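Local coordinates for protein thermostable carboxypeptidase 1 (Pyrococcus furiosus, PDB 1KA2) that releases amino acids one after another from the C-terminus of peptides, as a cobalt-dependent metallocarboxypeptidase of broad specificity from the M32 family, at residues P102-E107 with A146-Y151; F244-V249 with R283-P288; E370-M373 with E377-A380; L383-N388 with G396-K401. All coordinates share one frame; numbering follows the deposited sequence.

Overall arrangement
All four contacts belong to the M32 peptidase fold and follow one another along the chain without interleaving. Interaction 1 joins helices 102-124 and 132-149; its centre is 18 Å from that of interaction 3, without touching it. Interaction 2 sets the bend leading into strand 248-253 against the loop between helices 261-278 and 295-309, in contact with the second subunit. Interactions 3 and 4 are neighbours, their centres 16 Å apart: they involve the successive helices 359-375 and 383-395 and touch where I378 and M373 pack on L383. They lie across the chain's centre from interaction 2, 40 and 44 Å from it between centres. The contacts thus tie peripheral parts of a largely helical fold, away from the metal site.

Interaction 1 (P102-E107 with A146-Y151)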
loop_
_atom_site.group_PDB
_atom_site.type_symbol
_atom_site.label_atom_id
_atom_site.label_comp_id
_atom_site.label_asym_id
_atom_site.label_seq_id
_atom_site.Cartn_x
_atom_site.Cartn_y
_atom_site.Cartn_z
ATOM N N PRO A 102 -15.709 -18.430 -18.330
ATOM C CA PRO A 102 -15.865 -17.899 -16.975
ATOM C C PRO A 102 -16.125 -18.998 -15.941
ATOM O O PRO A 102 -15.740 -18.872 -14.780
ATOM C CB PRO A 102 -17.035 -16.915 -17.112
ATOM C CG PRO A 102 -17.774 -17.399 -18.329
ATOM C CD PRO A 102 -16.644 -17.777 -19.257
ATOM N N GLU A 103 -16.771 -20.081 -16.355
ATOM C CA GLU A 103 -17.020 -21.157 -15.411
ATOM C C GLU A 103 -15.726 -21.867 -15.049
ATOM O O GLU A 103 -15.525 -22.257 -13.894
ATOM C CB GLU A 103 -18.024 -22.172 -15.966
ATOM C CG GLU A 103 -19.456 -21.856 -15.572
ATOM C CD GLU A 103 -19.610 -21.585 -14.076
ATOM O OE1 GLU A 103 -18.593 -21.571 -13.348
ATOM O OE2 GLU A 103 -20.754 -21.375 -13.622
ATOM N N PHE A 104 -14.850 -22.019 -16.037
ATOM C CA PHE A 104 -13.578 -22.686 -15.829
ATOM C C PHE A 104 -12.682 -21.858 -14.914
ATOM O O PHE A 104 -12.025 -22.399 -14.021
ATOM C CB PHE A 104 -12.887 -22.913 -17.164
ATOM C CG PHE A 104 -11.617 -23.708 -17.057
ATOM C CD1 PHE A 104 -11.641 -25.029 -16.625
ATOM C CD2 PHE A 104 -10.397 -23.143 -17.416
ATOM C CE1 PHE A 104 -10.477 -25.775 -16.554
ATOM C CE2 PHE A 104 -9.229 -23.882 -17.348
ATOM C CZ PHE A 104 -9.269 -25.203 -16.917
ATOM N N ILE A 105 -12.650 -20.548 -15.146
ATOM C CA ILE A 105 -11.857 -19.655 -14.316
ATOM C C ILE A 105 -12.331 -19.819 -12.879
ATOM O O ILE A 105 -11.541 -19.756 -11.942
ATOM C CB ILE A 105 -12.024 -18.178 -14.745
ATOM C CG1 ILE A 105 -11.282 -17.945 -16.062
ATOM C CG2 ILE A 105 -11.506 -17.250 -13.653
ATOM C CD1 ILE A 105 -11.281 -16.502 -16.514
ATOM N N ARG A 106 -13.628 -20.046 -12.715
ATOM C CA ARG A 106 -14.211 -20.227 -11.394
ATOM C C ARG A 106 -13.724 -21.539 -10.788
ATOM O O ARG A 106 -13.200 -21.564 -9.671
ATOM C CB ARG A 106 -15.736 -20.238 -11.496
ATOM C CG ARG A 106 -16.447 -20.258 -10.167
ATOM C CD ARG A 106 -17.121 -21.585 -9.935
ATOM N NE ARG A 106 -18.215 -21.853 -10.863
ATOM C CZ ARG A 106 -19.451 -22.155 -10.476
ATOM N NH1 ARG A 106 -19.740 -22.211 -9.182
ATOM N NH2 ARG A 106 -20.380 -22.449 -11.373
ATOM N N GLU A 107 -13.893 -22.625 -11.535
ATOM C CA GLU A 107 -13.478 -23.942 -11.074
ATOM C C GLU A 107 -12.034 -23.895 -10.569
ATOM O O GLU A 107 -11.740 -24.353 -9.465
ATOM C CB GLU A 107 -13.616 -24.960 -12.214
ATOM C CG GLU A 107 -13.321 -26.398 -11.810
ATOM C CD GLU A 107 -13.428 -27.378 -12.969
ATOM O OE1 GLU A 107 -13.196 -28.585 -12.742
ATOM O OE2 GLU A 107 -13.742 -26.953 -14.104
ATOM N N ALA A 146 -4.744 -26.668 -21.371
ATOM C CA ALA A 146 -3.928 -26.819 -22.561
ATOM C C ALA A 146 -4.839 -26.846 -23.790
ATOM O O ALA A 146 -4.525 -26.240 -24.818
ATOM C CB ALA A 146 -3.103 -28.099 -22.476
ATOM N N GLU A 147 -5.970 -27.544 -23.677
ATOM C CA GLU A 147 -6.923 -27.632 -24.783
ATOM C C GLU A 147 -7.602 -26.284 -25.041
ATOM O O GLU A 147 -7.871 -25.934 -26.185
ATOM C CB GLU A 147 -7.984 -28.711 -24.504
ATOM C CG GLU A 147 -7.406 -30.114 -24.315
ATOM C CD GLU A 147 -6.628 -30.585 -25.528
ATOM O OE1 GLU A 147 -5.728 -31.433 -25.369
ATOM O OE2 GLU A 147 -6.921 -30.112 -26.644
ATOM N N TYR A 148 -7.879 -25.528 -23.981
ATOM C CA TYR A 148 -8.513 -24.220 -24.141
ATOM C C TYR A 148 -7.553 -23.245 -24.812
ATOM O O TYR A 148 -7.961 -22.436 -25.646
ATOM C CB TYR A 148 -8.951 -23.662 -22.783
ATOM C CG TYR A 148 -10.238 -24.256 -22.253
ATOM C CD1 TYR A 148 -10.323 -24.718 -20.936
ATOM C CD2 TYR A 148 -11.381 -24.328 -23.054
ATOM C CE1 TYR A 148 -11.518 -25.237 -20.425
ATOM C CE2 TYR A 148 -12.582 -24.846 -22.555
ATOM C CZ TYR A 148 -12.641 -25.297 -21.240
ATOM O OH TYR A 148 -13.815 -25.808 -20.737
ATOM N N LEU A 149 -6.277 -23.334 -24.444
ATOM C CA LEU A 149 -5.246 -22.467 -25.004
ATOM C C LEU A 149 -4.911 -22.828 -26.451
ATOM O O LEU A 149 -4.779 -21.947 -27.300
ATOM C CB LEU A 149 -3.966 -22.550 -24.163
ATOM C CG LEU A 149 -3.762 -21.709 -22.892
ATOM C CD1 LEU A 149 -5.013 -20.945 -22.518
ATOM C CD2 LEU A 149 -3.336 -22.634 -21.763
ATOM N N GLY A 150 -4.772 -24.125 -26.721
ATOM C CA GLY A 150 -4.438 -24.577 -28.059
ATOM C C GLY A 150 -2.949 -24.852 -28.133
ATOM O O GLY A 150 -2.180 -24.248 -27.387
ATOM N N TYR A 151 -2.534 -25.751 -29.022
ATOM C CA TYR A 151 -1.118 -26.099 -29.157
ATOM C C TYR A 151 -0.860 -26.917 -30.418
ATOM O O TYR A 151 -1.711 -27.695 -30.844
ATOM C CB TYR A 151 -0.681 -26.899 -27.934
ATOM C CG TYR A 151 -1.576 -28.088 -27.664
ATOM C CD1 TYR A 151 -1.342 -29.319 -28.283
ATOM C CD2 TYR A 151 -2.685 -27.974 -26.822
ATOM C CE1 TYR A 151 -2.194 -30.410 -28.069
ATOM C CE2 TYR A 151 -3.543 -29.054 -26.601
ATOM C CZ TYR A 151 -3.290 -30.269 -27.229
ATOM O OH TYR A 151 -4.136 -31.340 -27.031
#
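F104 holds CG anti to its backbone nitrogen (chi1 -175°), while Y148 has CG anti to the carbonyl carbon (chi1 -79°), and these two settings carry the rings into the space between segments whose nearest CA atoms, those of F104 and Y148, are 9.9 Å apart. The result is an edge-to-face pair: the CD1-CE1 edge of Y148 is directed at the face of F104, with the ring centroids 4.9 Å apart and the planes inclined at 58°. Y148 CE1 sits almost centrally over the F104 ring, 3.6 Å above its plane, and comes to 3.7 Å from F104 CG. No hydrogen bond crosses between the segments, so ring packing alone carries this contact. Replacing F104 by an alanine would probably leave the Y148 edge without its aromatic face and open a gap between the helices. F100, in the loop before helix 102-124, adds a second edge-to-face partner for F104 and also touches Y148. F104 further packs on L141 and R144 of helix 132-149, and E107 forms a salt bridge with R144, so the start of helix 102-124 lies against the C-terminal part of helix 132-149.

Interaction 2 (F244-V249 with R283-P288); sequences FGIRDV and RFMFTP
A methyl group set on a guanidinium face is the distinctive feature here: M285 CE lies over one face of the R247 guanidinium, 3.7 Å from R247 NE, and the two side chains cross at about a right angle. The bend of M285 at chi3 (-83°) turns CE aside from its otherwise extended chain, while R247 stays extended from CG to NE. The polar end of R247 is engaged by E282, whose carboxylate forms a salt bridge with NE; the methionine adds an apolar contact on one face. Beside this pair, I246 CD1 meets the root of M285, 4.1 Å from its CA and 4.2 Å from its CB. M285 CG in turn rests over the F286 ring, offset toward the rim. The bond from T287 N to F284 O closes the type II turn from F284 to T287, and T287 OG1 adds a second to the same oxygen. E45 of the second subunit takes hydrogen bonds from the backbone nitrogens of I246 and R247 and packs on M285, placing the contact at the homodimer interface. In 244-249, G245 to D248 form a type I turn; F244 and G245 both face D248, whose O accepts from both nitrogens, a classic beta bulge leading into strand 248-253.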
loop_
_atom_site.group_PDB
_atom_site.type_symbol
_atom_site.label_atom_id
_atom_site.label_comp_id
_atom_site.label_asym_id
_atom_site.label_seq_id
_atom_site.Cartn_x
_atom_site.Cartn_y
_atom_site.Cartn_z
ATOM N N PHE A 244 5.664 -0.813 -8.820
ATOM C CA PHE A 244 4.453 -0.010 -8.708
ATOM C C PHE A 244 4.518 0.902 -9.939
ATOM O O PHE A 244 3.505 1.377 -10.451
ATOM C CB PHE A 244 4.471 0.834 -7.424
ATOM C CG PHE A 244 4.295 0.038 -6.148
ATOM C CD1 PHE A 244 4.263 0.688 -4.919
ATOM C CD2 PHE A 244 4.192 -1.354 -6.168
ATOM C CE1 PHE A 244 4.132 -0.026 -3.723
ATOM C CE2 PHE A 244 4.060 -2.086 -4.966
ATOM C CZ PHE A 244 4.033 -1.411 -3.745
ATOM N N GLY A 245 5.743 1.130 -10.409
ATOM C CA GLY A 245 5.975 1.967 -11.572
ATOM C C GLY A 245 7.454 1.975 -11.928
ATOM O O GLY A 245 8.270 1.331 -11.252
ATOM N N ILE A 246 7.804 2.692 -12.991
ATOM C CA ILE A 246 9.200 2.789 -13.418
ATOM C C ILE A 246 10.009 3.563 -12.374
ATOM O O ILE A 246 11.200 3.337 -12.196
ATOM C CB ILE A 246 9.309 3.519 -14.782
ATOM C CG1 ILE A 246 8.639 2.678 -15.874
ATOM C CG2 ILE A 246 10.771 3.787 -15.124
ATOM C CD1 ILE A 246 8.632 3.341 -17.252
ATOM N N ARG A 247 9.347 4.475 -11.676
ATOM C CA ARG A 247 10.004 5.288 -10.666
ATOM C C ARG A 247 9.638 4.836 -9.262
ATOM O O ARG A 247 9.762 5.612 -8.311
ATOM C CB ARG A 247 9.614 6.760 -10.840
ATOM C CG ARG A 247 9.994 7.356 -12.199
ATOM C CD ARG A 247 9.496 8.805 -12.336
ATOM N NE ARG A 247 9.755 9.376 -13.661
ATOM C CZ ARG A 247 9.361 10.591 -14.036
ATOM N NH1 ARG A 247 8.693 11.359 -13.192
ATOM N NH2 ARG A 247 9.634 11.041 -15.251
ATOM N N ASP A 248 9.174 3.596 -9.128
ATOM C CA ASP A 248 8.806 3.070 -7.816
ATOM C C ASP A 248 8.894 1.550 -7.854
ATOM O O ASP A 248 7.915 0.886 -8.170
ATOM C CB ASP A 248 7.376 3.500 -7.447
ATOM C CG ASP A 248 7.040 3.234 -5.991
ATOM O OD1 ASP A 248 7.847 2.585 -5.297
ATOM O OD2 ASP A 248 5.961 3.674 -5.527
ATOM N N VAL A 249 10.064 1.006 -7.535
ATOM C CA VAL A 249 10.267 -0.442 -7.555
ATOM C C VAL A 249 10.765 -0.872 -6.188
ATOM O O VAL A 249 11.698 -0.280 -5.641
ATOM C CB VAL A 249 11.285 -0.844 -8.649
ATOM C CG1 VAL A 249 11.434 -2.367 -8.707
ATOM C CG2 VAL A 249 10.825 -0.303 -9.992
ATOM N N ARG A 283 9.383 6.498 -21.829
ATOM C CA ARG A 283 8.471 6.920 -22.878
ATOM C C ARG A 283 7.346 5.883 -22.992
ATOM O O ARG A 283 6.353 6.119 -23.671
ATOM C CB ARG A 283 9.205 7.040 -24.213
ATOM C CG ARG A 283 10.325 8.065 -24.202
ATOM C CD ARG A 283 11.137 8.003 -25.483
ATOM N NE ARG A 283 11.805 6.718 -25.624
ATOM C CZ ARG A 283 12.391 6.301 -26.739
ATOM N NH1 ARG A 283 12.392 7.074 -27.814
ATOM N NH2 ARG A 283 12.962 5.109 -26.782
ATOM N N PHE A 284 7.515 4.742 -22.317
ATOM C CA PHE A 284 6.534 3.646 -22.327
ATOM C C PHE A 284 5.666 3.620 -21.052
ATOM O O PHE A 284 4.828 2.722 -20.869
ATOM C CB PHE A 284 7.245 2.283 -22.466
ATOM C CG PHE A 284 8.190 2.185 -23.649
ATOM C CD1 PHE A 284 8.125 3.096 -24.705
ATOM C CD2 PHE A 284 9.139 1.163 -23.709
ATOM C CE1 PHE A 284 8.989 2.991 -25.795
ATOM C CE2 PHE A 284 10.012 1.049 -24.802
ATOM C CZ PHE A 284 9.938 1.962 -25.843
ATOM N N MET A 285 5.868 4.599 -20.173
ATOM C CA MET A 285 5.125 4.681 -18.917
ATOM C C MET A 285 3.613 4.593 -19.151
ATOM O O MET A 285 3.073 5.265 -20.033
ATOM C CB MET A 285 5.487 5.995 -18.209
ATOM C CG MET A 285 5.252 6.010 -16.716
ATOM S SD MET A 285 5.676 7.609 -15.983
ATOM C CE MET A 285 7.450 7.437 -15.785
ATOM N N PHE A 286 2.933 3.763 -18.357
ATOM C CA PHE A 286 1.477 3.567 -18.478
ATOM C C PHE A 286 1.039 2.678 -19.655
ATOM O O PHE A 286 -0.160 2.486 -19.873
ATOM C CB PHE A 286 0.765 4.914 -18.607
ATOM C CG PHE A 286 1.207 5.916 -17.606
ATOM C CD1 PHE A 286 1.847 7.079 -18.012
ATOM C CD2 PHE A 286 1.018 5.685 -16.247
ATOM C CE1 PHE A 286 2.300 8.009 -17.067
ATOM C CE2 PHE A 286 1.463 6.599 -15.302
ATOM C CZ PHE A 286 2.106 7.766 -15.712
ATOM N N THR A 287 2.000 2.140 -20.402
ATOM C CA THR A 287 1.689 1.297 -21.558
ATOM C C THR A 287 2.109 -0.153 -21.347
ATOM O O THR A 287 2.999 -0.444 -20.554
ATOM C CB THR A 287 2.419 1.777 -22.813
ATOM O OG1 THR A 287 3.788 1.368 -22.744
ATOM C CG2 THR A 287 2.349 3.286 -22.922
ATOM N N PRO A 288 1.484 -1.082 -22.085
ATOM C CA PRO A 288 1.802 -2.513 -21.971
ATOM C C PRO A 288 3.189 -2.976 -22.432
ATOM O O PRO A 288 3.525 -4.143 -22.253
ATOM C CB PRO A 288 0.670 -3.182 -22.752
ATOM C CG PRO A 288 0.249 -2.142 -23.722
ATOM C CD PRO A 288 0.291 -0.877 -22.927
#

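Interaction 3 (E370-M373 with E377-A380)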
loop_
_atom_site.group_PDB
_atom_site.type_symbol
_atom_site.label_atom_id
_atom_site.label_comp_id
_atom_site.label_asym_id
_atom_site.label_seq_id
_atom_site.Cartn_x
_atom_site.Cartn_y
_atom_site.Cartn_z
ATOM N N GLU A 370 6.041 -33.089 -14.985
ATOM C CA GLU A 370 4.994 -32.236 -15.559
ATOM C C GLU A 370 4.598 -32.645 -16.977
ATOM O O GLU A 370 3.411 -32.688 -17.307
ATOM C CB GLU A 370 5.416 -30.758 -15.542
ATOM C CG GLU A 370 5.707 -30.216 -14.146
ATOM C CD GLU A 370 5.520 -28.715 -14.022
ATOM O OE1 GLU A 370 5.596 -28.004 -15.040
ATOM O OE2 GLU A 370 5.305 -28.243 -12.889
ATOM N N ARG A 371 5.584 -32.935 -17.819
ATOM C CA ARG A 371 5.291 -33.349 -19.185
ATOM C C ARG A 371 4.454 -34.634 -19.180
ATOM O O ARG A 371 3.518 -34.766 -19.961
ATOM C CB ARG A 371 6.585 -33.579 -19.961
ATOM C CG ARG A 371 6.377 -33.836 -21.438
ATOM C CD ARG A 371 7.684 -34.200 -22.091
ATOM N NE ARG A 371 7.615 -34.043 -23.536
ATOM C CZ ARG A 371 8.644 -34.236 -24.354
ATOM N NH1 ARG A 371 9.828 -34.600 -23.860
ATOM N NH2 ARG A 371 8.495 -34.048 -25.662
ATOM N N LEU A 372 4.788 -35.572 -18.296
ATOM C CA LEU A 372 4.040 -36.831 -18.179
ATOM C C LEU A 372 2.595 -36.632 -17.698
ATOM O O LEU A 372 1.662 -37.220 -18.256
ATOM C CB LEU A 372 4.749 -37.783 -17.215
ATOM C CG LEU A 372 5.886 -38.639 -17.777
ATOM C CD1 LEU A 372 6.830 -37.785 -18.630
ATOM C CD2 LEU A 372 6.619 -39.322 -16.614
ATOM N N MET A 373 2.427 -35.820 -16.653
ATOM C CA MET A 373 1.122 -35.522 -16.054
ATOM C C MET A 373 0.082 -34.958 -17.028
ATOM O O MET A 373 -1.110 -35.263 -16.947
ATOM C CB MET A 373 1.312 -34.535 -14.886
ATOM C CG MET A 373 1.995 -35.118 -13.648
ATOM S SD MET A 373 2.929 -33.908 -12.687
ATOM C CE MET A 373 1.607 -32.827 -12.170
ATOM N N GLU A 377 -1.580 -40.581 -19.219
ATOM C CA GLU A 377 -2.575 -40.606 -18.147
ATOM C C GLU A 377 -1.834 -40.938 -16.855
ATOM O O GLU A 377 -1.872 -42.064 -16.363
ATOM C CB GLU A 377 -3.659 -41.654 -18.447
ATOM C CG GLU A 377 -4.516 -42.103 -17.257
ATOM C CD GLU A 377 -5.200 -40.949 -16.533
ATOM O OE1 GLU A 377 -5.927 -40.170 -17.193
ATOM O OE2 GLU A 377 -5.002 -40.829 -15.303
ATOM N N ILE A 378 -1.144 -39.942 -16.310
ATOM C CA ILE A 378 -0.403 -40.151 -15.080
ATOM C C ILE A 378 -1.315 -40.127 -13.864
ATOM O O ILE A 378 -2.329 -39.435 -13.810
ATOM C CB ILE A 378 0.705 -39.130 -14.900
ATOM C CG1 ILE A 378 1.611 -39.172 -16.131
ATOM C CG2 ILE A 378 1.487 -39.456 -13.630
ATOM C CD1 ILE A 378 2.203 -40.531 -16.408
ATOM N N LYS A 379 -0.901 -40.886 -12.867
ATOM C CA LYS A 379 -1.634 -41.056 -11.628
ATOM C C LYS A 379 -0.975 -40.366 -10.429
ATOM O O LYS A 379 0.181 -40.632 -10.117
ATOM C CB LYS A 379 -1.763 -42.562 -11.403
ATOM C CG LYS A 379 -0.678 -43.390 -12.139
ATOM C CD LYS A 379 -1.279 -44.235 -13.272
ATOM C CE LYS A 379 -2.621 -44.839 -12.835
ATOM N NZ LYS A 379 -3.230 -45.734 -13.845
ATOM N N ALA A 380 -1.714 -39.487 -9.760
ATOM C CA ALA A 380 -1.168 -38.761 -8.615
ATOM C C ALA A 380 -0.520 -39.672 -7.577
ATOM O O ALA A 380 0.579 -39.400 -7.079
ATOM C CB ALA A 380 -2.252 -37.942 -7.956
#
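I378 meets the last turns of helix 359-375 with its branched side chain, and L372 and M373 are the residues it touches. Its CB is directed toward the helix, and its CG1-CD1 arm meets L372 while CG2 faces M373, although the exact position of CG1, modelled too close to the L372 carbonyl oxygen, is doubtful. L372 contributes the root of its side chain: its CB lies 3.8 Å from I378 CD1. M373 is met mainly through its backbone, with its CA 3.8 Å from I378 CB; its own CB points away from 377-380, and M373 CG is 4.4 Å from I378 CG2. The contact is therefore apolar, without a hydrogen bond between the segments. It closes a helix-loop-helix connection: the chain leaves helix 359-375, folds back so that I378 packs on the end of that helix, and then enters helix 383-395. L383 and M386 of this second helix pack on I378, and L383 also touches M373, so one isoleucine bridges two consecutive helices. M373 is buried and reaches I139 of helix 132-149 as well. Its carbonyl oxygen accepts a hydrogen bond from K143 NZ of that same helix, while A380 N donates to D136 OD1.

Interaction 4 (L383-N388 with G396-K401); sequences LPEMWN and GIRPRK
A salt bridge and side-chain packing join E385, W387 and N388, on the first turns of helix 383-395, to R398 and P399 in the loop that follows the same helix. E385 OE2 lies 2.6 Å from R398 NH2, at the guanidinium edge, and the carboxylate and guanidinium planes are nearly coplanar at 27°. E385 bends at chi2 (-63°), which turns its carboxylate back toward the arginine. N388 CB lies over the centre of one guanidinium face, 3.7 Å above its plane, and the N388 amide stands almost perpendicular to that plane. The polypeptide doubles back at the C-terminal end of the helix, where G396 takes positive phi, and the loop runs alongside the helix it has just left. D389 and E392 of this helix also form salt bridges with R398, giving the arginine three acidic partners. A methionine in place of R398 would probably leave E385, D389 and E392 without their shared positive charge, with the neighbouring E385 and D389 carboxylates set to repel each other. Next to R398, P399 packs on N388, its CG 3.7 Å from N388 OD1, and approaches the edge of the W387 ring, 4.5 Å from W387 CD1 to P399 CG. W387 also packs on L365, R366 and L369 of helix 359-375.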
loop_
_atom_site.group_PDB
_atom_site.type_symbol
_atom_site.label_atom_id
_atom_site.label_comp_id
_atom_site.label_asym_id
_atom_site.label_seq_id
_atom_site.Cartn_x
_atom_site.Cartn_y
_atom_site.Cartn_z
ATOM N N LEU A 383 3.008 -40.401 -8.444
ATOM C CA LEU A 383 3.994 -39.337 -8.601
ATOM C C LEU A 383 5.133 -39.379 -7.573
ATOM O O LEU A 383 6.311 -39.261 -7.933
ATOM C CB LEU A 383 3.294 -37.971 -8.576
ATOM C CG LEU A 383 2.420 -37.714 -9.810
ATOM C CD1 LEU A 383 1.697 -36.384 -9.678
ATOM C CD2 LEU A 383 3.288 -37.734 -11.074
ATOM N N PRO A 384 4.803 -39.557 -6.280
ATOM C CA PRO A 384 5.837 -39.604 -5.246
ATOM C C PRO A 384 7.022 -40.508 -5.579
ATOM O O PRO A 384 8.177 -40.087 -5.443
ATOM C CB PRO A 384 5.063 -40.062 -4.018
ATOM C CG PRO A 384 3.744 -39.373 -4.217
ATOM C CD PRO A 384 3.464 -39.663 -5.676
ATOM N N GLU A 385 6.757 -41.740 -6.013
ATOM C CA GLU A 385 7.849 -42.650 -6.357
ATOM C C GLU A 385 8.623 -42.175 -7.577
ATOM O O GLU A 385 9.846 -42.243 -7.590
ATOM C CB GLU A 385 7.331 -44.074 -6.578
ATOM C CG GLU A 385 7.229 -44.865 -5.289
ATOM C CD GLU A 385 8.585 -45.051 -4.632
ATOM O OE1 GLU A 385 8.644 -45.197 -3.389
ATOM O OE2 GLU A 385 9.595 -45.059 -5.367
ATOM N N MET A 386 7.925 -41.698 -8.603
ATOM C CA MET A 386 8.611 -41.199 -9.796
ATOM C C MET A 386 9.533 -40.050 -9.416
ATOM O O MET A 386 10.643 -39.923 -9.933
ATOM C CB MET A 386 7.609 -40.698 -10.832
ATOM C CG MET A 386 6.809 -41.785 -11.491
ATOM S SD MET A 386 5.657 -41.069 -12.642
ATOM C CE MET A 386 4.146 -41.293 -11.758
ATOM N N TRP A 387 9.051 -39.203 -8.515
ATOM C CA TRP A 387 9.821 -38.063 -8.034
ATOM C C TRP A 387 11.042 -38.593 -7.289
ATOM O O TRP A 387 12.160 -38.141 -7.508
ATOM C CB TRP A 387 8.950 -37.225 -7.095
ATOM C CG TRP A 387 9.618 -36.029 -6.518
ATOM C CD1 TRP A 387 10.650 -36.012 -5.627
ATOM C CD2 TRP A 387 9.270 -34.665 -6.758
ATOM N NE1 TRP A 387 10.967 -34.712 -5.290
ATOM C CE2 TRP A 387 10.131 -33.866 -5.974
ATOM C CE3 TRP A 387 8.311 -34.037 -7.559
ATOM C CZ2 TRP A 387 10.062 -32.473 -5.970
ATOM C CZ3 TRP A 387 8.244 -32.652 -7.556
ATOM C CH2 TRP A 387 9.114 -31.886 -6.766
ATOM N N ASN A 388 10.811 -39.563 -6.409
ATOM C CA ASN A 388 11.888 -40.168 -5.628
ATOM C C ASN A 388 12.938 -40.863 -6.487
ATOM O O ASN A 388 14.138 -40.687 -6.266
ATOM C CB ASN A 388 11.307 -41.153 -4.615
ATOM C CG ASN A 388 10.772 -40.458 -3.377
ATOM O OD1 ASN A 388 10.461 -39.263 -3.408
ATOM N ND2 ASN A 388 10.658 -41.203 -2.281
ATOM N N GLY A 396 21.564 -38.833 -6.602
ATOM C CA GLY A 396 21.984 -39.906 -5.713
ATOM C C GLY A 396 21.326 -40.025 -4.349
ATOM O O GLY A 396 21.576 -40.977 -3.602
ATOM N N ILE A 397 20.477 -39.063 -4.013
ATOM C CA ILE A 397 19.788 -39.081 -2.718
ATOM C C ILE A 397 18.311 -39.370 -2.934
ATOM O O ILE A 397 17.774 -39.096 -4.007
ATOM C CB ILE A 397 19.954 -37.738 -1.986
ATOM C CG1 ILE A 397 19.395 -36.605 -2.852
ATOM C CG2 ILE A 397 21.435 -37.522 -1.682
ATOM C CD1 ILE A 397 19.544 -35.220 -2.225
ATOM N N ARG A 398 17.662 -39.932 -1.919
ATOM C CA ARG A 398 16.248 -40.266 -2.018
ATOM C C ARG A 398 15.482 -39.675 -0.854
ATOM O O ARG A 398 15.792 -39.952 0.302
ATOM C CB ARG A 398 16.047 -41.783 -2.018
ATOM C CG ARG A 398 14.611 -42.194 -2.320
ATOM C CD ARG A 398 14.359 -43.678 -2.066
ATOM N NE ARG A 398 13.202 -44.169 -2.818
ATOM C CZ ARG A 398 13.191 -44.339 -4.138
ATOM N NH1 ARG A 398 14.273 -44.064 -4.853
ATOM N NH2 ARG A 398 12.098 -44.781 -4.745
ATOM N N PRO A 399 14.463 -38.853 -1.142
ATOM C CA PRO A 399 13.688 -38.251 -0.054
ATOM C C PRO A 399 13.166 -39.344 0.871
ATOM O O PRO A 399 12.785 -40.415 0.416
ATOM C CB PRO A 399 12.560 -37.533 -0.791
ATOM C CG PRO A 399 13.203 -37.164 -2.112
ATOM C CD PRO A 399 13.947 -38.432 -2.458
ATOM N N ARG A 400 13.146 -39.070 2.167
ATOM C CA ARG A 400 12.677 -40.039 3.145
ATOM C C ARG A 400 11.276 -39.694 3.617
ATOM O O ARG A 400 10.591 -40.515 4.226
ATOM C CB ARG A 400 13.640 -40.068 4.330
ATOM C CG ARG A 400 15.060 -40.401 3.921
ATOM C CD ARG A 400 16.039 -39.922 4.949
ATOM N NE ARG A 400 15.924 -38.482 5.144
ATOM C CZ ARG A 400 16.490 -37.832 6.151
ATOM N NH1 ARG A 400 17.205 -38.505 7.046
ATOM N NH2 ARG A 400 16.331 -36.520 6.267
ATOM N N LYS A 401 10.857 -38.467 3.339
ATOM C CA LYS A 401 9.536 -38.007 3.716
ATOM C C LYS A 401 8.979 -37.079 2.633
ATOM O O LYS A 401 9.731 -36.440 1.898
ATOM C CB LYS A 401 9.591 -37.306 5.075
ATOM C CG LYS A 401 10.751 -36.349 5.258
ATOM C CD LYS A 401 10.602 -35.617 6.587
ATOM C CE LYS A 401 11.723 -34.641 6.829
ATOM N NZ LYS A 401 11.517 -33.920 8.106
#